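Local atomic coordinates of superoxide dismutase (Anaplasma phagocytophilum, PDB entry 3JS4), a protein that probably detoxifies superoxide, converting it to oxygen and hydrogen peroxide by alternate reduction and oxidation of an active-site iron. Residues 102-107 / 201-206; 51-56 / 92-97; 126-129 / 133-136. All coordinates share one frame; numbering follows the deposited sequence.

How the interactions relate
Interactions 1 and 2 both draw on helix 89-106, at different points along it: its last turn in interaction 1, its first half in interaction 2. Interaction 1 is buried near the centre of the chain and joins the alpha-hairpin domain to the C-terminal domain by the meeting hydroxyls of two tyrosines from well-separated backbones. Interaction 2 is only partly buried and packs two helices within the alpha-hairpin domain, combining a CH-pi contact with an amide-to-phenol hydrogen bond. Both lie close to the iron. Interaction 3 is also partly buried, but it lies away from the metal sites on the opposite side of the chain's centre from interaction 2, and its chemistry is mostly aromatic and aliphatic packing between two consecutive helices.

Interaction 1 of 3, residues 102-107 / 201-206; sequences DFYWQS and KKYIDV
Tyr104 and Tyr203 reach for each other from two helices whose backbones stay well apart, the CA atom of Tyr104 lying 14.2 Å from the CA atom of Tyr203. The gap is bridged by the side chains alone. Each ring swings away from its own backbone N (chi1 174° in Tyr104, 159° in Tyr203), and the two phenols approach from opposite directions until Tyr104 OH is 2.9 Å from Tyr203 OH. A hydrogen bond from Tyr104 OH is possible here, but its proton has another acceptor within reach. The approach is uneven: Tyr104 OH comes in at the edge of the Tyr203 ring, near its plane, whereas Tyr203 OH stands obliquely to the Tyr104 ring, 3.6 Å from Tyr104 CE1. Tyr203 OH is also hydrogen-bonded to the backbone O of Asp186, whose side chain is an iron ligand, which places Tyr203 in the second shell of the iron. Tyr104 lies against the metal site, its ring meeting that of the iron ligand His45, its side chain about 6 Å from the iron. Beside it, Tyr104 CD2 lies over the rim of one face of the Trp105 ring. The pair thus links the two domains across the active-site region: Phe103 of helix 89-106, and Ser107 just beyond its end, rest on strand 179-186 and helix 214-223, while Tyr203, on helix 200-211, packs against the same strand and helix 193-196.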
loop_
_atom_site.group_PDB
_atom_site.type_symbol
_atom_site.label_atom_id
_atom_site.label_comp_id
_atom_site.label_asym_id
_atom_site.label_seq_id
_atom_site.Cartn_x
_atom_site.Cartn_y
_atom_site.Cartn_z
ATOM N N ASP A 102 6.673 0.355 0.047
ATOM C CA ASP A 102 7.219 -1.013 0.016
ATOM C C ASP A 102 6.024 -1.970 -0.162
ATOM O O ASP A 102 6.079 -2.909 -0.965
ATOM C CB ASP A 102 7.980 -1.397 1.311
ATOM C CG ASP A 102 9.367 -0.739 1.453
ATOM O OD1 ASP A 102 9.939 -0.179 0.493
ATOM O OD2 ASP A 102 9.910 -0.804 2.580
ATOM N N PHE A 103 4.953 -1.730 0.589
ATOM C CA PHE A 103 3.765 -2.592 0.563
ATOM C C PHE A 103 3.089 -2.522 -0.807
ATOM O O PHE A 103 2.608 -3.540 -1.340
ATOM C CB PHE A 103 2.758 -2.128 1.634
ATOM C CG PHE A 103 1.853 -3.233 2.146
ATOM C CD1 PHE A 103 2.363 -4.245 2.946
ATOM C CD2 PHE A 103 0.494 -3.244 1.836
ATOM C CE1 PHE A 103 1.538 -5.275 3.420
ATOM C CE2 PHE A 103 -0.338 -4.247 2.309
ATOM C CZ PHE A 103 0.183 -5.265 3.120
ATOM N N TYR A 104 3.052 -1.311 -1.372
ATOM C CA TYR A 104 2.417 -1.082 -2.673
ATOM C C TYR A 104 3.127 -1.889 -3.757
ATOM O O TYR A 104 2.468 -2.511 -4.602
ATOM C CB TYR A 104 2.514 0.406 -2.993
ATOM C CG TYR A 104 2.059 0.879 -4.349
ATOM C CD1 TYR A 104 0.762 0.632 -4.813
ATOM C CD2 TYR A 104 2.913 1.663 -5.144
ATOM C CE1 TYR A 104 0.336 1.127 -6.047
ATOM C CE2 TYR A 104 2.497 2.174 -6.364
ATOM C CZ TYR A 104 1.212 1.913 -6.809
ATOM O OH TYR A 104 0.825 2.400 -8.019
ATOM N N TRP A 105 4.465 -1.844 -3.786
ATOM C CA TRP A 105 5.162 -2.583 -4.835
ATOM C C TRP A 105 4.913 -4.079 -4.741
ATOM O O TRP A 105 4.819 -4.755 -5.779
ATOM C CB TRP A 105 6.684 -2.285 -4.874
ATOM C CG TRP A 105 7.021 -0.803 -4.933
ATOM C CD1 TRP A 105 7.801 -0.102 -4.051
ATOM C CD2 TRP A 105 6.590 0.142 -5.921
ATOM N NE1 TRP A 105 7.884 1.210 -4.432
ATOM C CE2 TRP A 105 7.165 1.390 -5.581
ATOM C CE3 TRP A 105 5.805 0.044 -7.091
ATOM C CZ2 TRP A 105 6.962 2.546 -6.345
ATOM C CZ3 TRP A 105 5.585 1.192 -7.843
ATOM C CH2 TRP A 105 6.162 2.436 -7.460
ATOM N N GLN A 106 4.850 -4.611 -3.514
ATOM C CA GLN A 106 4.564 -6.034 -3.320
ATOM C C GLN A 106 3.114 -6.406 -3.675
ATOM O O GLN A 106 2.813 -7.586 -3.925
ATOM C CB GLN A 106 4.859 -6.447 -1.868
ATOM C CG GLN A 106 6.255 -6.097 -1.401
ATOM C CD GLN A 106 6.490 -6.471 0.048
ATOM O OE1 GLN A 106 6.401 -5.617 0.949
ATOM N NE2 GLN A 106 6.774 -7.751 0.294
ATOM N N SER A 107 2.242 -5.397 -3.696
ATOM C CA SER A 107 0.818 -5.543 -3.967
ATOM C C SER A 107 0.514 -5.637 -5.470
ATOM O O SER A 107 -0.645 -5.686 -5.875
ATOM C CB SER A 107 0.060 -4.360 -3.345
ATOM O OG SER A 107 0.095 -4.441 -1.907
ATOM N N LYS A 201 -10.088 6.805 -12.147
ATOM C CA LYS A 201 -10.836 5.576 -12.428
ATOM C C LYS A 201 -10.128 4.684 -13.440
ATOM O O LYS A 201 -10.116 3.477 -13.263
ATOM C CB LYS A 201 -12.269 5.841 -12.900
ATOM C CG LYS A 201 -13.116 4.550 -12.884
ATOM C CD LYS A 201 -14.544 4.768 -13.301
ATOM C CE LYS A 201 -15.379 3.481 -13.101
ATOM N NZ LYS A 201 -14.832 2.335 -13.920
ATOM N N LYS A 202 -9.559 5.271 -14.497
ATOM C CA LYS A 202 -8.832 4.468 -15.481
ATOM C C LYS A 202 -7.698 3.702 -14.827
ATOM O O LYS A 202 -7.533 2.522 -15.075
ATOM C CB LYS A 202 -8.302 5.306 -16.655
ATOM C CG LYS A 202 -8.770 4.752 -17.958
ATOM C CD LYS A 202 -8.091 5.392 -19.165
ATOM C CE LYS A 202 -8.112 4.420 -20.338
ATOM N NZ LYS A 202 -7.511 5.010 -21.579
ATOM N N TYR A 203 -6.939 4.380 -13.968
ATOM C CA TYR A 203 -5.861 3.742 -13.196
ATOM C C TYR A 203 -6.378 2.665 -12.231
ATOM O O TYR A 203 -5.756 1.614 -12.086
ATOM C CB TYR A 203 -5.068 4.805 -12.412
ATOM C CG TYR A 203 -4.269 4.311 -11.216
ATOM C CD1 TYR A 203 -3.077 3.602 -11.384
ATOM C CD2 TYR A 203 -4.652 4.640 -9.926
ATOM C CE1 TYR A 203 -2.326 3.175 -10.277
ATOM C CE2 TYR A 203 -3.922 4.221 -8.824
ATOM C CZ TYR A 203 -2.748 3.504 -9.003
ATOM O OH TYR A 203 -2.005 3.096 -7.903
ATOM N N ILE A 204 -7.496 2.928 -11.559
ATOM C CA ILE A 204 -8.080 1.913 -10.655
ATOM C C ILE A 204 -8.524 0.665 -11.452
ATOM O O ILE A 204 -8.311 -0.474 -11.014
ATOM C CB ILE A 204 -9.254 2.471 -9.800
ATOM C CG1 ILE A 204 -8.760 3.607 -8.896
ATOM C CG2 ILE A 204 -9.851 1.355 -8.912
ATOM C CD1 ILE A 204 -9.869 4.387 -8.215
ATOM N N ASP A 205 -9.126 0.896 -12.620
ATOM C CA ASP A 205 -9.542 -0.184 -13.508
ATOM C C ASP A 205 -8.367 -1.046 -13.900
ATOM O O ASP A 205 -8.442 -2.271 -13.814
ATOM C CB ASP A 205 -10.222 0.346 -14.766
ATOM C CG ASP A 205 -11.577 0.972 -14.492
ATOM O OD1 ASP A 205 -12.109 0.842 -13.366
ATOM O OD2 ASP A 205 -12.117 1.597 -15.431
ATOM N N VAL A 206 -7.281 -0.396 -14.314
ATOM C CA VAL A 206 -6.074 -1.084 -14.708
ATOM C C VAL A 206 -5.453 -1.861 -13.532
ATOM O O VAL A 206 -4.992 -3.001 -13.696
ATOM C CB VAL A 206 -5.076 -0.096 -15.320
ATOM C CG1 VAL A 206 -3.704 -0.705 -15.379
ATOM C CG2 VAL A 206 -5.538 0.311 -16.713
#

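Interaction 2 of 3, residues 51-56 / 92-97; sequences KTYVDV and FNNAAQ
Tyr53 and Gln97 anchor a helix-helix packing contact inside the alpha-hairpin domain, beside the iron site, where segment 51-56 of helix 39-60 crosses segment 92-97 of helix 89-106, nearer antiparallel than parallel. The two segment axes pass 8.7 Å apart at 135°, and the closest CA atoms are those of Tyr53 and Asn94, 5.3 Å apart. Gln97 grips the tyrosine twice. Its CB sits squarely over the ring, 3.4 Å from the centroid, in a CH-pi contact; the chain then bends at CG (chi2 -69°) and brings NE2 to Tyr53 OH at 3.1 Å. That hydrogen bond is nearly straight, 171° at the proton, and the hydroxyl lies in the amide plane, so the amide and the phenol hold each other in position. Gln97 OE1 in turn accepts from Asn100 ND2 and, weakly, from Trp150 NE1. This is consistent with the glutamine-tyrosine pair of iron superoxide dismutases. Asn94 supplies the other half of the contact: its OD1 lies in plane at the ring edge, 3.3 Å from Tyr53 CD1, and also meets Val56 CG1 at 3.4 Å, while its ND2 is bonded back to Ala90 O. Around the pair, Tyr53 also touches the iron ligand His101 and Ile98, Asn94 packs on Leu57 and Leu60 of helix 39-60, and helix 74-83 lies against Phe92 and Ala95.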
loop_
_atom_site.group_PDB
_atom_site.type_symbol
_atom_site.label_atom_id
_atom_site.label_comp_id
_atom_site.label_asym_id
_atom_site.label_seq_id
_atom_site.Cartn_x
_atom_site.Cartn_y
_atom_site.Cartn_z
ATOM N N LYS A 51 12.378 7.026 -3.166
ATOM C CA LYS A 51 13.771 7.329 -2.795
ATOM C C LYS A 51 13.863 8.584 -1.884
ATOM O O LYS A 51 14.647 8.609 -0.910
ATOM C CB LYS A 51 14.626 7.559 -4.034
ATOM C CG LYS A 51 16.121 7.648 -3.716
ATOM C CD LYS A 51 16.848 8.612 -4.596
ATOM C CE LYS A 51 18.363 8.581 -4.294
ATOM N NZ LYS A 51 18.676 9.134 -2.954
ATOM N N THR A 52 13.097 9.626 -2.224
ATOM C CA THR A 52 13.162 10.872 -1.446
ATOM C C THR A 52 12.690 10.676 0.009
ATOM O O THR A 52 13.292 11.225 0.938
ATOM C CB THR A 52 12.443 12.023 -2.166
ATOM O OG1 THR A 52 13.107 12.236 -3.424
ATOM C CG2 THR A 52 12.490 13.326 -1.326
ATOM N N TYR A 53 11.658 9.867 0.219
ATOM C CA TYR A 53 11.213 9.541 1.587
ATOM C C TYR A 53 12.311 8.890 2.423
ATOM O O TYR A 53 12.497 9.206 3.620
ATOM C CB TYR A 53 9.989 8.619 1.543
ATOM C CG TYR A 53 8.733 9.296 1.098
ATOM C CD1 TYR A 53 8.264 10.406 1.776
ATOM C CD2 TYR A 53 7.971 8.801 0.012
ATOM C CE1 TYR A 53 7.082 11.056 1.387
ATOM C CE2 TYR A 53 6.781 9.448 -0.380
ATOM C CZ TYR A 53 6.355 10.571 0.337
ATOM O OH TYR A 53 5.194 11.246 0.037
ATOM N N VAL A 54 13.022 7.962 1.795
ATOM C CA VAL A 54 14.144 7.284 2.417
ATOM C C VAL A 54 15.246 8.285 2.815
ATOM O O VAL A 54 15.733 8.242 3.938
ATOM C CB VAL A 54 14.698 6.197 1.474
ATOM C CG1 VAL A 54 16.041 5.630 1.995
ATOM C CG2 VAL A 54 13.652 5.099 1.303
ATOM N N ASP A 55 15.618 9.177 1.894
ATOM C CA ASP A 55 16.621 10.211 2.168
ATOM C C ASP A 55 16.192 11.131 3.327
ATOM O O ASP A 55 16.947 11.369 4.282
ATOM C CB ASP A 55 16.886 11.039 0.903
ATOM C CG ASP A 55 18.022 12.043 1.089
ATOM O OD1 ASP A 55 19.163 11.639 1.465
ATOM O OD2 ASP A 55 17.772 13.252 0.884
ATOM N N VAL A 56 14.978 11.658 3.231
ATOM C CA VAL A 56 14.475 12.580 4.254
ATOM C C VAL A 56 14.459 11.919 5.646
ATOM O O VAL A 56 14.860 12.539 6.632
ATOM C CB VAL A 56 13.107 13.172 3.858
ATOM C CG1 VAL A 56 12.482 13.956 5.026
ATOM C CG2 VAL A 56 13.285 14.094 2.612
ATOM N N PHE A 92 6.985 10.410 11.281
ATOM C CA PHE A 92 5.843 9.580 10.920
ATOM C C PHE A 92 5.518 9.641 9.424
ATOM O O PHE A 92 5.418 8.602 8.761
ATOM C CB PHE A 92 4.597 9.943 11.736
ATOM C CG PHE A 92 3.314 9.483 11.090
ATOM C CD1 PHE A 92 2.983 8.132 11.081
ATOM C CD2 PHE A 92 2.468 10.402 10.447
ATOM C CE1 PHE A 92 1.800 7.685 10.463
ATOM C CE2 PHE A 92 1.276 9.976 9.812
ATOM C CZ PHE A 92 0.941 8.608 9.815
ATOM N N ASN A 93 5.335 10.849 8.898
ATOM C CA ASN A 93 5.012 11.008 7.473
ATOM C C ASN A 93 6.003 10.248 6.576
ATOM O O ASN A 93 5.592 9.564 5.628
ATOM C CB ASN A 93 5.028 12.489 7.073
ATOM C CG ASN A 93 3.871 13.287 7.664
ATOM O OD1 ASN A 93 2.826 12.738 8.034
ATOM N ND2 ASN A 93 4.046 14.612 7.706
ATOM N N ASN A 94 7.308 10.399 6.845
ATOM C CA ASN A 94 8.323 9.760 5.994
ATOM C C ASN A 94 8.470 8.246 6.170
ATOM O O ASN A 94 8.527 7.518 5.158
ATOM C CB ASN A 94 9.688 10.487 6.068
ATOM C CG ASN A 94 9.619 11.868 5.429
ATOM O OD1 ASN A 94 9.779 12.011 4.214
ATOM N ND2 ASN A 94 9.310 12.891 6.245
ATOM N N ALA A 95 8.527 7.788 7.429
ATOM C CA ALA A 95 8.579 6.346 7.730
ATOM C C ALA A 95 7.351 5.638 7.172
ATOM O O ALA A 95 7.469 4.585 6.546
ATOM C CB ALA A 95 8.670 6.098 9.236
ATOM N N ALA A 96 6.173 6.236 7.381
ATOM C CA ALA A 96 4.917 5.648 6.926
ATOM C C ALA A 96 4.895 5.587 5.412
ATOM O O ALA A 96 4.497 4.568 4.827
ATOM C CB ALA A 96 3.671 6.454 7.477
ATOM N N GLN A 97 5.336 6.660 4.761
ATOM C CA GLN A 97 5.381 6.623 3.293
ATOM C C GLN A 97 6.351 5.577 2.763
ATOM O O GLN A 97 6.077 4.946 1.727
ATOM C CB GLN A 97 5.610 8.016 2.676
ATOM C CG GLN A 97 4.365 8.947 2.812
ATOM C CD GLN A 97 3.203 8.494 1.947
ATOM O OE1 GLN A 97 2.468 7.569 2.296
ATOM N NE2 GLN A 97 3.015 9.161 0.827
#

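Interaction 3 of 3, residues 126-129 / 133-136; sequences HSFG and GFNN
Phe128 is the centre of this contact, at the end of helix 118-128, packing on Gly133 and Phe134 in the first turn of helix 131-144. The two phenylalanine side chains run side by side and point the same way. With CG beside the backbone N (chi1 -54°), the Phe128 ring is carried to Phe134: CD2 rests 3.7 Å from Phe134 CB, and Phe134 CD1 lies over the rim of one face of the Phe128 ring, whose opposite face carries Ser127 CB. With centroids 5.4 Å apart and planes at 58°, the rings meet obliquely and do not stack. The backbone itself sets Phe128 CB 3.5 Å from Phe134 N. Gly133, lacking a side chain, lets the backbones close up: its CA makes a CH···O contact with Phe128 O at 3.4 Å, with an angle of 160° at the hydrogen. Gly129 turns the chain out of the first helix with positive phi, so the second helix can begin almost at once. Both rings continue onto Leu153 and Val164 of the sheet. The turn has a polar bond of its own, Gly133 N to Ser130 OG, but the side-chain contact between the two segments is apolar, so shape and hydrophobic packing probably set the pairing of the rings.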
loop_
_atom_site.group_PDB
_atom_site.type_symbol
_atom_site.label_atom_id
_atom_site.label_comp_id
_atom_site.label_asym_id
_atom_site.label_seq_id
_atom_site.Cartn_x
_atom_site.Cartn_y
_atom_site.Cartn_z
ATOM N N HIS A 126 -17.993 -14.427 0.620
ATOM C CA HIS A 126 -18.502 -14.147 1.959
ATOM C C HIS A 126 -18.445 -12.662 2.320
ATOM O O HIS A 126 -19.420 -12.117 2.832
ATOM C CB HIS A 126 -17.733 -14.981 2.999
ATOM C CG HIS A 126 -17.986 -14.576 4.421
ATOM N ND1 HIS A 126 -19.222 -14.686 5.021
ATOM C CD2 HIS A 126 -17.152 -14.078 5.367
ATOM C CE1 HIS A 126 -19.144 -14.263 6.270
ATOM N NE2 HIS A 126 -17.898 -13.887 6.504
ATOM N N SER A 127 -17.314 -12.010 2.030
ATOM C CA SER A 127 -17.097 -10.625 2.458
ATOM C C SER A 127 -17.747 -9.577 1.550
ATOM O O SER A 127 -18.216 -8.549 2.043
ATOM C CB SER A 127 -15.598 -10.310 2.628
ATOM O OG SER A 127 -14.917 -11.327 3.361
ATOM N N PHE A 128 -17.767 -9.828 0.238
ATOM C CA PHE A 128 -18.271 -8.845 -0.727
ATOM C C PHE A 128 -19.428 -9.307 -1.614
ATOM O O PHE A 128 -19.786 -8.596 -2.559
ATOM C CB PHE A 128 -17.128 -8.362 -1.640
ATOM C CG PHE A 128 -15.947 -7.836 -0.896
ATOM C CD1 PHE A 128 -15.980 -6.574 -0.313
ATOM C CD2 PHE A 128 -14.801 -8.606 -0.765
ATOM C CE1 PHE A 128 -14.876 -6.076 0.394
ATOM C CE2 PHE A 128 -13.694 -8.126 -0.066
ATOM C CZ PHE A 128 -13.738 -6.858 0.530
ATOM N N GLY A 129 -19.989 -10.484 -1.348
ATOM C CA GLY A 129 -21.078 -11.017 -2.173
ATOM C C GLY A 129 -20.579 -11.784 -3.391
ATOM O O GLY A 129 -21.117 -12.850 -3.716
ATOM N N GLY A 133 -18.553 -7.713 -6.668
ATOM C CA GLY A 133 -18.763 -6.955 -5.412
ATOM C C GLY A 133 -17.463 -6.408 -4.813
ATOM O O GLY A 133 -17.412 -5.264 -4.333
ATOM N N PHE A 134 -16.409 -7.222 -4.827
ATOM C CA PHE A 134 -15.110 -6.734 -4.429
ATOM C C PHE A 134 -14.611 -5.597 -5.351
ATOM O O PHE A 134 -14.225 -4.521 -4.859
ATOM C CB PHE A 134 -14.066 -7.867 -4.341
ATOM C CG PHE A 134 -12.650 -7.363 -4.314
ATOM C CD1 PHE A 134 -12.147 -6.720 -3.178
ATOM C CD2 PHE A 134 -11.828 -7.499 -5.426
ATOM C CE1 PHE A 134 -10.845 -6.221 -3.156
ATOM C CE2 PHE A 134 -10.532 -7.003 -5.411
ATOM C CZ PHE A 134 -10.031 -6.380 -4.278
ATOM N N ASN A 135 -14.632 -5.823 -6.667
ATOM C CA ASN A 135 -14.174 -4.795 -7.617
ATOM C C ASN A 135 -14.916 -3.482 -7.376
ATOM O O ASN A 135 -14.310 -2.414 -7.371
ATOM C CB ASN A 135 -14.368 -5.223 -9.069
ATOM C CG ASN A 135 -13.436 -6.350 -9.487
ATOM O OD1 ASN A 135 -12.391 -6.600 -8.861
ATOM N ND2 ASN A 135 -13.811 -7.045 -10.561
ATOM N N ASN A 136 -16.232 -3.573 -7.158
ATOM C CA ASN A 136 -17.038 -2.375 -6.910
ATOM C C ASN A 136 -16.667 -1.642 -5.639
ATOM O O ASN A 136 -16.624 -0.418 -5.642
ATOM C CB ASN A 136 -18.539 -2.676 -6.960
ATOM C CG ASN A 136 -19.011 -3.033 -8.375
ATOM O OD1 ASN A 136 -18.306 -2.779 -9.365
ATOM N ND2 ASN A 136 -20.185 -3.641 -8.476
#